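PDB 2O20: catabolite control protein A from Lactococcus lactis, which probably acts as a global DNA-binding transcription factor of the LacI family, both repressing and activating genes in carbon catabolite control. Local coordinates for residues Ser101-Val105 with Glu106-Lys110; Ala243-His247 with Asp248-Val252; Gln292-Tyr295 with Asp296-Ala299. The protein carries 1 engineered substitution. One frame throughout, in Å; residues are numbered along the deposited sequence.

All three contacts lie where a helix begins, and each start is held differently. Contact 1 follows strand 95-100, outermost in this chain's six-stranded parallel sheet; it is partly buried and largely polar, with a carboxylate cap, a salt bridge and two bridging waters. Contact 2, buried, belongs to the four-stranded sheet and follows one of its inner strands, 242-245, joining valine packing to a histidine that meets a sulfate ion. Contact 3, also buried, opens helix 294-309 after strand 289-291 with a proline at the N-cap position and Leu294 packing on Leu297. No two contacts share a helix or strand. Contacts 2 and 3 approach to about 5 Å between nearest atoms; contact 1 is farther from both.

Contact 1 of 3, residues Ser101-Val105 with Glu106-Lys110; sequences SDNDV and EKEEK
Asp104 caps helix 105-118: its OD2 takes two weak bonds, from Glu106 N at 2.9 Å and Lys107 N at 3.4 Å. CG lies opposite the backbone N (chi1 179°), which brings the carboxylate forward to these amides, while Asp104 O accepts from Glu108 N at 2.8 Å. Lys107 bends at chi3 (-106°) and runs its aliphatic chain past Ser101 O, 3.3 Å from CD. Its NZ then forms a salt bridge with Asp102 OD2 at 3.1 Å, arriving on the anti side of the carboxylate. A water links the same NZ to Asp104 OD1. On another flank Ser101 CB packs on Glu108 CG at 3.6 Å, and a second water joins Ser101 OG to Glu108 OE2, which Tyr125 OH also meets. Behind this shell a type I' turn from Ser101 to Asp104 sets the approach, tightened by an ST turn in which Asn103 N donates to Ser101 OG at 3.0 Å. Asp102 OD1 reaches Arg83 of the second subunit, so the turn borders the dimer interface. The unit thus joins strand 95-100 to helix 105-118, whose Val105 and Glu108 lean on Ile134 of helix 132-141.

Contact 2 of 3, residues Ala243-His247 with Asp248-Val252; sequences AVVSH and DTVAV. With SO4 (sulfate ion), chain L.
Val245, at the end of strand 242-245, faces the first turn of helix 248-260. Its CG1, opposite the backbone N (chi1 -173°), reaches the helix and touches Val250 CG1 at 3.7 Å and Ala251 N at 3.6 Å, while Val245 CB rests on Ala251 CB at 3.9 Å. Ile186 of the neighbouring strand 183-186 packs against both valines, so this apolar patch continues into the sheet. The CB of Ser246 points away from the helix, and its OG sits over the centre of the His247 ring, 3.6 Å above the plane. His247 occupies the N-cap position, and its part in the helix start is played by the backbone: O accepts from Ala251 N at 3.1 Å, in the carbonyl plane and with an N-H...O angle of 163°. His247 CB meanwhile meets Val250 CG2 at 4.0 Å. The imidazole extends off the helix and has the sulfate at its edge, with the sulfur in the ring plane; NE2 gives a weak bond to sulfate O3 at 3.4 Å, and CE1 lies 3.1 Å from sulfate O2. Asn195 ND2 also binds this ion, which probably came from the crystallisation liquor. Next in the chain, Asp248 points its carboxylate out of the contact to Ser273 OG and Ser277 OG. The strand-to-helix link of this beta-alpha-beta unit therefore combines an apolar seam of Val245, Val250 and Ala251 with a polar outer end. With ND1 paired to Asn222 O and NE2 directed at an anion, the ring is probably at least partly protonated here.

Contact 3 of 3, residues Gln292-Tyr295 with Asp296-Ala299; sequences QPLY and DLGA
Pro293 O takes the first helical bond of helix 294-309, from Leu297 N at 2.9 Å, with the donor close to the line of the carbonyl bond. Gln292 O, just before it, accepts weakly from Leu294 N across an inverse gamma turn centred on Pro293. The next carbonyls continue the pattern unevenly: Leu294 O has a long, weak bond from Gly298 N at 3.4 Å, whereas Tyr295 O is met firmly by Ala299 N at 3.0 Å, in the carbonyl plane. Two polar side-chain ends find partners beyond the turn, Gln292 NE2 at Gly274 O and Tyr295 OH at Asp87 OD2 of helix 76-91. Asp296 OD1 lies in plane at the edge of the Tyr295 ring, 3.8 Å from CD2, with carboxylate and ring planes 70° apart. Leu297 supplies the apolar filling. Its CG stands opposite its own carbonyl carbon (chi1 -72°), which lays the branch along Pro293 O, 3.5 Å from CG; its CD1 meets Leu294 CD2 at 4.0 Å and Gln292 OE1 at 3.9 Å, and the same side chain touches Leu321. An alanine here is likely to leave Leu294 CD2 and Leu321 without this apolar neighbour and to open a gap beside Gln292 OE1. Leu294 in turn packs on Tyr77 and Ala80 of helix 76-91. Proline brings no polar side chain to cap the first-turn amides; of these, Leu294 N has its weak bond within the gamma turn. The negative charge of Asp296 in the first turn would probably suit the helix dipole.

Contact 1 of 3, residues Ser101-Val105 with Glu106-Lys110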
loop_
_atom_site.group_PDB
_atom_site.type_symbol
_atom_site.label_atom_id
_atom_site.label_comp_id
_atom_site.label_asym_id
_atom_site.label_seq_id
_atom_site.Cartn_x
_atom_site.Cartn_y
_atom_site.Cartn_z
ATOM N N SER D 101 13.507 -4.959 4.870
ATOM C CA SER D 101 14.057 -5.727 5.988
ATOM C C SER D 101 13.096 -6.765 6.575
ATOM O O SER D 101 13.546 -7.619 7.333
ATOM C CB SER D 101 14.416 -4.784 7.123
ATOM O OG SER D 101 13.245 -4.338 7.803
ATOM N N ASP D 102 11.794 -6.638 6.274
ATOM C CA ASP D 102 10.728 -7.462 6.867
ATOM C C ASP D 102 10.780 -7.446 8.407
ATOM O O ASP D 102 10.338 -8.397 9.061
ATOM C CB ASP D 102 10.777 -8.903 6.326
ATOM C CG ASP D 102 10.559 -8.963 4.819
ATOM O OD1 ASP D 102 9.510 -8.464 4.352
ATOM O OD2 ASP D 102 11.440 -9.467 4.105
ATOM N N ASN D 103 11.330 -6.362 8.968
ATOM C CA ASN D 103 11.591 -6.281 10.409
ATOM C C ASN D 103 12.390 -7.442 11.041
ATOM O O ASN D 103 12.183 -7.791 12.215
ATOM C CB ASN D 103 10.257 -6.137 11.138
ATOM C CG ASN D 103 9.854 -4.720 11.313
ATOM O OD1 ASN D 103 8.696 -4.400 11.135
ATOM N ND2 ASN D 103 10.798 -3.853 11.698
ATOM N N ASP D 104 13.270 -8.048 10.250
ATOM C CA ASP D 104 14.105 -9.179 10.671
ATOM C C ASP D 104 15.526 -8.634 10.923
ATOM O O ASP D 104 16.140 -8.095 10.019
ATOM C CB ASP D 104 14.088 -10.234 9.545
ATOM C CG ASP D 104 14.944 -11.472 9.833
ATOM O OD1 ASP D 104 14.573 -12.561 9.346
ATOM O OD2 ASP D 104 15.985 -11.394 10.507
ATOM N N VAL D 105 16.057 -8.820 12.134
ATOM C CA VAL D 105 17.345 -8.234 12.523
ATOM C C VAL D 105 18.536 -8.789 11.729
ATOM O O VAL D 105 19.479 -8.053 11.435
ATOM C CB VAL D 105 17.588 -8.362 14.053
ATOM C CG1 VAL D 105 18.933 -7.767 14.442
ATOM C CG2 VAL D 105 16.475 -7.652 14.810
ATOM N N GLU D 106 18.476 -10.058 11.339
ATOM C CA GLU D 106 19.473 -10.643 10.445
ATOM C C GLU D 106 19.464 -9.952 9.087
ATOM O O GLU D 106 20.506 -9.689 8.495
ATOM C CB GLU D 106 19.191 -12.130 10.209
ATOM C CG GLU D 106 19.144 -13.015 11.441
ATOM C CD GLU D 106 18.964 -14.503 11.081
ATOM O OE1 GLU D 106 19.213 -14.875 9.904
ATOM O OE2 GLU D 106 18.594 -15.307 11.976
ATOM N N LYS D 107 18.255 -9.676 8.599
ATOM C CA LYS D 107 18.057 -9.021 7.314
ATOM C C LYS D 107 18.529 -7.563 7.405
ATOM O O LYS D 107 19.183 -7.063 6.510
ATOM C CB LYS D 107 16.581 -9.124 6.914
ATOM C CG LYS D 107 16.302 -9.294 5.417
ATOM C CD LYS D 107 14.836 -9.783 5.161
ATOM C CE LYS D 107 14.755 -11.242 4.741
ATOM N NZ LYS D 107 13.340 -11.797 4.751
ATOM N N GLU D 108 18.218 -6.902 8.516
ATOM C CA GLU D 108 18.695 -5.536 8.760
ATOM C C GLU D 108 20.231 -5.469 8.755
ATOM O O GLU D 108 20.801 -4.570 8.131
ATOM C CB GLU D 108 18.126 -4.980 10.068
ATOM C CG GLU D 108 16.625 -4.690 9.979
ATOM C CD GLU D 108 15.999 -4.307 11.300
ATOM O OE1 GLU D 108 16.561 -4.677 12.369
ATOM O OE2 GLU D 108 14.918 -3.661 11.268
ATOM N N GLU D 109 20.892 -6.427 9.420
ATOM C CA GLU D 109 22.363 -6.463 9.459
ATOM C C GLU D 109 22.980 -6.641 8.085
ATOM O O GLU D 109 23.972 -6.001 7.769
ATOM C CB GLU D 109 22.879 -7.609 10.355
ATOM C CG GLU D 109 22.897 -7.274 11.825
ATOM C CD GLU D 109 23.523 -8.385 12.638
ATOM O OE1 GLU D 109 22.769 -9.176 13.242
ATOM O OE2 GLU D 109 24.766 -8.476 12.643
ATOM N N LYS D 110 22.417 -7.539 7.289
ATOM C CA LYS D 110 22.893 -7.759 5.930
ATOM C C LYS D 110 22.714 -6.492 5.078
ATOM O O LYS D 110 23.617 -6.106 4.346
ATOM C CB LYS D 110 22.174 -8.950 5.293
ATOM C CG LYS D 110 22.568 -10.276 5.918
ATOM C CD LYS D 110 21.769 -11.458 5.385
ATOM C CE LYS D 110 22.094 -11.751 3.925
ATOM N NZ LYS D 110 21.503 -13.051 3.503
HETATM O O HOH W 1 13.872 -2.294 9.332
HETATM O O HOH W 2 12.032 -12.346 7.266
#

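Contact 2 of 3, residues Ala243-His247 with Asp248-Val252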
loop_
_atom_site.group_PDB
_atom_site.type_symbol
_atom_site.label_atom_id
_atom_site.label_comp_id
_atom_site.label_asym_id
_atom_site.label_seq_id
_atom_site.Cartn_x
_atom_site.Cartn_y
_atom_site.Cartn_z
ATOM N N ALA D 243 -11.126 -0.094 21.565
ATOM C CA ALA D 243 -9.695 -0.245 21.483
ATOM C C ALA D 243 -9.021 0.932 20.781
ATOM O O ALA D 243 -9.546 1.453 19.788
ATOM C CB ALA D 243 -9.381 -1.509 20.738
ATOM N N VAL D 244 -7.842 1.277 21.286
ATOM C CA VAL D 244 -6.855 2.149 20.610
ATOM C C VAL D 244 -5.786 1.216 20.050
ATOM O O VAL D 244 -5.306 0.315 20.751
ATOM C CB VAL D 244 -6.191 3.129 21.566
ATOM C CG1 VAL D 244 -5.258 4.106 20.778
ATOM C CG2 VAL D 244 -7.262 3.852 22.393
ATOM N N VAL D 245 -5.472 1.396 18.766
ATOM C CA VAL D 245 -4.609 0.489 18.039
ATOM C C VAL D 245 -3.463 1.279 17.369
ATOM O O VAL D 245 -3.696 2.299 16.694
ATOM C CB VAL D 245 -5.420 -0.305 16.986
ATOM C CG1 VAL D 245 -4.517 -1.369 16.384
ATOM C CG2 VAL D 245 -6.722 -0.921 17.612
ATOM N N SER D 246 -2.225 0.888 17.626
ATOM C CA SER D 246 -1.134 1.715 17.162
ATOM C C SER D 246 -0.881 1.624 15.642
ATOM O O SER D 246 -0.449 2.608 15.057
ATOM C CB SER D 246 0.152 1.421 17.932
ATOM O OG SER D 246 0.565 0.121 17.665
ATOM N N HIS D 247 -1.116 0.470 15.034
ATOM C CA HIS D 247 -0.837 0.283 13.592
ATOM C C HIS D 247 -2.120 0.159 12.797
ATOM O O HIS D 247 -3.010 -0.568 13.164
ATOM C CB HIS D 247 0.045 -0.930 13.358
ATOM C CG HIS D 247 1.376 -0.819 14.009
ATOM N ND1 HIS D 247 1.871 -1.785 14.859
ATOM C CD2 HIS D 247 2.283 0.190 14.009
ATOM C CE1 HIS D 247 3.044 -1.397 15.321
ATOM N NE2 HIS D 247 3.313 -0.201 14.829
ATOM N N ASP D 248 -2.203 0.891 11.691
ATOM C CA ASP D 248 -3.407 0.902 10.869
ATOM C C ASP D 248 -3.797 -0.480 10.339
ATOM O O ASP D 248 -4.975 -0.798 10.298
ATOM C CB ASP D 248 -3.217 1.846 9.656
ATOM C CG ASP D 248 -3.092 3.316 10.046
ATOM O OD1 ASP D 248 -3.686 3.799 11.058
ATOM O OD2 ASP D 248 -2.343 4.004 9.313
ATOM N N THR D 249 -2.832 -1.284 9.898
ATOM C CA THR D 249 -3.130 -2.607 9.353
ATOM C C THR D 249 -3.808 -3.495 10.403
ATOM O O THR D 249 -4.746 -4.206 10.101
ATOM C CB THR D 249 -1.877 -3.342 8.880
ATOM O OG1 THR D 249 -0.856 -3.181 9.881
ATOM C CG2 THR D 249 -1.399 -2.810 7.537
ATOM N N VAL D 250 -3.325 -3.412 11.632
ATOM C CA VAL D 250 -3.933 -4.116 12.765
ATOM C C VAL D 250 -5.383 -3.646 13.063
ATOM O O VAL D 250 -6.277 -4.449 13.298
ATOM C CB VAL D 250 -3.028 -4.015 14.003
ATOM C CG1 VAL D 250 -3.644 -4.779 15.176
ATOM C CG2 VAL D 250 -1.597 -4.512 13.683
ATOM N N ALA D 251 -5.593 -2.335 13.065
ATOM C CA ALA D 251 -6.908 -1.723 13.296
ATOM C C ALA D 251 -7.915 -2.131 12.269
ATOM O O ALA D 251 -9.063 -2.361 12.616
ATOM C CB ALA D 251 -6.821 -0.211 13.310
ATOM N N VAL D 252 -7.481 -2.137 11.005
ATOM C CA VAL D 252 -8.338 -2.530 9.907
ATOM C C VAL D 252 -8.717 -4.012 10.043
ATOM O O VAL D 252 -9.871 -4.374 9.765
ATOM C CB VAL D 252 -7.711 -2.241 8.522
ATOM C CG1 VAL D 252 -8.593 -2.735 7.399
ATOM C CG2 VAL D 252 -7.468 -0.741 8.327
HETATM S S SO4 L . 6.189 -0.057 16.770
HETATM O O1 SO4 L . 7.476 -0.080 17.476
HETATM O O2 SO4 L . 5.283 -1.015 17.408
HETATM O O3 SO4 L . 5.627 1.292 16.831
HETATM O O4 SO4 L . 6.410 -0.448 15.376
#

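Contact 3 of 3, residues Gln292-Tyr295 with Asp296-Ala299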
loop_
_atom_site.group_PDB
_atom_site.type_symbol
_atom_site.label_atom_id
_atom_site.label_comp_id
_atom_site.label_asym_id
_atom_site.label_seq_id
_atom_site.Cartn_x
_atom_site.Cartn_y
_atom_site.Cartn_z
ATOM N N GLN D 292 -1.137 10.980 11.410
ATOM C CA GLN D 292 0.276 11.346 11.416
ATOM C C GLN D 292 0.607 11.953 10.061
ATOM O O GLN D 292 0.093 11.492 9.023
ATOM C CB GLN D 292 1.168 10.137 11.670
ATOM C CG GLN D 292 0.936 9.454 13.030
ATOM C CD GLN D 292 1.981 8.361 13.288
ATOM O OE1 GLN D 292 3.112 8.481 12.854
ATOM N NE2 GLN D 292 1.591 7.295 13.969
ATOM N N PRO D 293 1.467 12.986 10.050
ATOM C CA PRO D 293 1.865 13.659 8.805
ATOM C C PRO D 293 2.982 12.874 8.113
ATOM O O PRO D 293 4.150 13.268 8.121
ATOM C CB PRO D 293 2.290 15.039 9.306
ATOM C CG PRO D 293 2.954 14.704 10.626
ATOM C CD PRO D 293 2.114 13.602 11.225
ATOM N N LEU D 294 2.604 11.748 7.497
ATOM C CA LEU D 294 3.573 10.764 7.014
ATOM C C LEU D 294 4.557 11.294 5.946
ATOM O O LEU D 294 5.753 11.069 6.042
ATOM C CB LEU D 294 2.833 9.550 6.487
ATOM C CG LEU D 294 1.984 8.721 7.492
ATOM C CD1 LEU D 294 1.459 7.520 6.753
ATOM C CD2 LEU D 294 2.766 8.298 8.698
ATOM N N TYR D 295 4.053 11.968 4.923
ATOM C CA TYR D 295 4.939 12.598 3.951
ATOM C C TYR D 295 5.940 13.553 4.620
ATOM O O TYR D 295 7.121 13.532 4.321
ATOM C CB TYR D 295 4.117 13.358 2.913
ATOM C CG TYR D 295 4.953 14.036 1.841
ATOM C CD1 TYR D 295 5.272 13.365 0.676
ATOM C CD2 TYR D 295 5.407 15.340 1.994
ATOM C CE1 TYR D 295 6.026 13.978 -0.318
ATOM C CE2 TYR D 295 6.171 15.962 1.005
ATOM C CZ TYR D 295 6.479 15.261 -0.149
ATOM O OH TYR D 295 7.226 15.859 -1.145
ATOM N N ASP D 296 5.457 14.361 5.549
ATOM C CA ASP D 296 6.303 15.333 6.263
ATOM C C ASP D 296 7.341 14.688 7.172
ATOM O O ASP D 296 8.429 15.211 7.355
ATOM C CB ASP D 296 5.416 16.267 7.078
ATOM C CG ASP D 296 4.609 17.222 6.210
ATOM O OD1 ASP D 296 5.034 17.494 5.056
ATOM O OD2 ASP D 296 3.587 17.743 6.702
ATOM N N LEU D 297 7.002 13.546 7.763
ATOM C CA LEU D 297 7.967 12.816 8.563
ATOM C C LEU D 297 9.195 12.445 7.744
ATOM O O LEU D 297 10.323 12.617 8.216
ATOM C CB LEU D 297 7.325 11.533 9.164
ATOM C CG LEU D 297 6.302 11.652 10.287
ATOM C CD1 LEU D 297 5.640 10.328 10.532
ATOM C CD2 LEU D 297 6.947 12.147 11.588
ATOM N N GLY D 298 8.968 11.914 6.531
ATOM C CA GLY D 298 10.031 11.611 5.548
ATOM C C GLY D 298 10.790 12.853 5.032
ATOM O O GLY D 298 12.025 12.863 4.986
ATOM N N ALA D 299 10.053 13.883 4.622
ATOM C CA ALA D 299 10.663 15.116 4.114
ATOM C C ALA D 299 11.523 15.782 5.184
ATOM O O ALA D 299 12.672 16.182 4.925
ATOM C CB ALA D 299 9.597 16.070 3.602
#